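Local coordinates for Pap fimbrial major pilin protein (Escherichia coli, PDB 2UY6) that polymerizes into the thick, right-handed helical rod of the pilus, with which bacteria colonize the epithelium of specific host organs, at residues A102-G107 with V136-S141. The protein carries 2 engineered substitutions. Numbering follows the deposited sequence.
Sequences AIVVQG and VVKKSS
A102 pairs with K138 and V104 with V136, where strands 101-106 and 130-139 run antiparallel side by side in the incomplete, immunoglobulin-like beta-sandwich of a pilin; 101-106 lies between 130-139 and 93-94 in the sheet. Four backbone hydrogen bonds form the ladder. A102 and K138 exchange two, A102 N to K138 O at 2.7 Å and K138 N to A102 O at 2.9 Å; V104 and V136 exchange the other two, and V104 N reaches V136 O almost straight, at 171° about the hydrogen. Between these pairs sits the non-hydrogen-bonded pair I103 and V137, where V137 CA approaches A102 O and I103 CA approaches V136 O in CA-H...O contacts.

Apolar contacts form on both faces. On the I103 side, I103 CG1 lies 4.2 Å from V137 CG2; V137 also packs on F35, and I103 on an apolar side chain of another protein's chain. On the reverse face, V104 and V136 run side by side, V136 CG2 lying 3.7 Å from V104 CB. S140, just beyond the end of strand 130-139, brings its CA to 4.0 Å from A102 CB, and both residues touch V86 of strand 77-86.

The polar end of K138 is held by a salt bridge to E92 and by K139 O: the bend at chi4, 63°, turns NZ back to K139 O, 3.2 Å away. Its chain meets the other strand through CE, 4.2 Å from V104 CG2.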
loop_
_atom_site.group_PDB
_atom_site.type_symbol
_atom_site.label_atom_id
_atom_site.label_comp_id
_atom_site.label_asym_id
_atom_site.label_seq_id
_atom_site.Cartn_x
_atom_site.Cartn_y
_atom_site.Cartn_z
ATOM N N ALA B 102 -33.628 11.210 8.648
ATOM C CA ALA B 102 -32.490 11.271 7.740
ATOM C C ALA B 102 -31.246 11.653 8.552
ATOM O O ALA B 102 -31.360 12.274 9.615
ATOM C CB ALA B 102 -32.748 12.306 6.661
ATOM N N ILE B 103 -30.066 11.274 8.064
ATOM C CA ILE B 103 -28.824 11.591 8.759
ATOM C C ILE B 103 -27.982 12.591 7.983
ATOM O O ILE B 103 -27.806 12.469 6.773
ATOM C CB ILE B 103 -27.974 10.332 9.015
ATOM C CG1 ILE B 103 -28.733 9.369 9.930
ATOM C CG2 ILE B 103 -26.635 10.726 9.659
ATOM C CD1 ILE B 103 -27.977 8.094 10.241
ATOM N N VAL B 104 -27.463 13.575 8.708
ATOM C CA VAL B 104 -26.634 14.633 8.148
ATOM C C VAL B 104 -25.236 14.571 8.781
ATOM O O VAL B 104 -25.103 14.432 9.999
ATOM C CB VAL B 104 -27.298 16.006 8.417
ATOM C CG1 VAL B 104 -26.271 17.124 8.376
ATOM C CG2 VAL B 104 -28.384 16.249 7.377
ATOM N N VAL B 105 -24.199 14.662 7.953
ATOM C CA VAL B 105 -22.829 14.593 8.455
ATOM C C VAL B 105 -22.006 15.814 8.071
ATOM O O VAL B 105 -21.941 16.206 6.897
ATOM C CB VAL B 105 -22.110 13.310 7.959
ATOM C CG1 VAL B 105 -20.680 13.250 8.517
ATOM C CG2 VAL B 105 -22.892 12.085 8.401
ATOM N N GLN B 106 -21.380 16.401 9.089
ATOM C CA GLN B 106 -20.557 17.593 8.944
ATOM C C GLN B 106 -19.074 17.261 9.140
ATOM O O GLN B 106 -18.688 16.612 10.118
ATOM C CB GLN B 106 -21.010 18.643 9.965
ATOM C CG GLN B 106 -20.410 20.025 9.776
ATOM C CD GLN B 106 -21.060 21.072 10.672
ATOM O OE1 GLN B 106 -22.284 21.262 10.643
ATOM N NE2 GLN B 106 -20.243 21.760 11.472
ATOM N N GLY B 107 -18.254 17.723 8.202
ATOM C CA GLY B 107 -16.830 17.460 8.257
ATOM C C GLY B 107 -16.013 18.544 8.917
ATOM O O GLY B 107 -15.818 18.524 10.128
ATOM N N VAL B 136 -25.869 14.152 12.775
ATOM C CA VAL B 136 -27.125 14.470 13.445
ATOM C C VAL B 136 -28.292 13.796 12.739
ATOM O O VAL B 136 -28.293 13.638 11.517
ATOM C CB VAL B 136 -27.402 15.995 13.452
ATOM C CG1 VAL B 136 -26.417 16.712 14.365
ATOM C CG2 VAL B 136 -27.288 16.536 12.039
ATOM N N VAL B 137 -29.284 13.391 13.516
ATOM C CA VAL B 137 -30.476 12.761 12.967
ATOM C C VAL B 137 -31.594 13.809 12.956
ATOM O O VAL B 137 -31.729 14.586 13.904
ATOM C CB VAL B 137 -30.921 11.563 13.832
ATOM C CG1 VAL B 137 -32.231 10.984 13.300
ATOM C CG2 VAL B 137 -29.831 10.507 13.839
ATOM N N LYS B 138 -32.378 13.851 11.884
ATOM C CA LYS B 138 -33.477 14.804 11.814
ATOM C C LYS B 138 -34.570 14.323 10.873
ATOM O O LYS B 138 -34.386 13.348 10.149
ATOM C CB LYS B 138 -32.976 16.180 11.368
ATOM C CG LYS B 138 -32.642 16.298 9.897
ATOM C CD LYS B 138 -32.054 17.664 9.611
ATOM C CE LYS B 138 -32.092 17.985 8.140
ATOM N NZ LYS B 138 -33.502 18.059 7.665
ATOM N N LYS B 139 -35.712 15.003 10.907
ATOM C CA LYS B 139 -36.821 14.643 10.041
ATOM C C LYS B 139 -36.345 14.857 8.616
ATOM O O LYS B 139 -35.624 15.810 8.333
ATOM C CB LYS B 139 -38.040 15.524 10.326
ATOM C CG LYS B 139 -39.275 15.123 9.525
ATOM C CD LYS B 139 -40.517 15.897 9.945
ATOM C CE LYS B 139 -40.394 17.374 9.625
ATOM N NZ LYS B 139 -41.621 18.121 10.035
ATOM N N SER B 140 -36.735 13.947 7.732
ATOM C CA SER B 140 -36.360 14.005 6.328
ATOM C C SER B 140 -36.887 15.270 5.680
ATOM O O SER B 140 -37.905 15.803 6.103
ATOM C CB SER B 140 -36.930 12.794 5.596
ATOM O OG SER B 140 -36.834 12.967 4.200
ATOM N N SER B 141 -36.193 15.755 4.656
ATOM C CA SER B 141 -36.636 16.953 3.949
ATOM C C SER B 141 -37.604 16.567 2.826
ATOM O O SER B 141 -38.007 17.410 2.015
ATOM C CB SER B 141 -35.441 17.717 3.365
ATOM O OG SER B 141 -34.721 18.398 4.379
#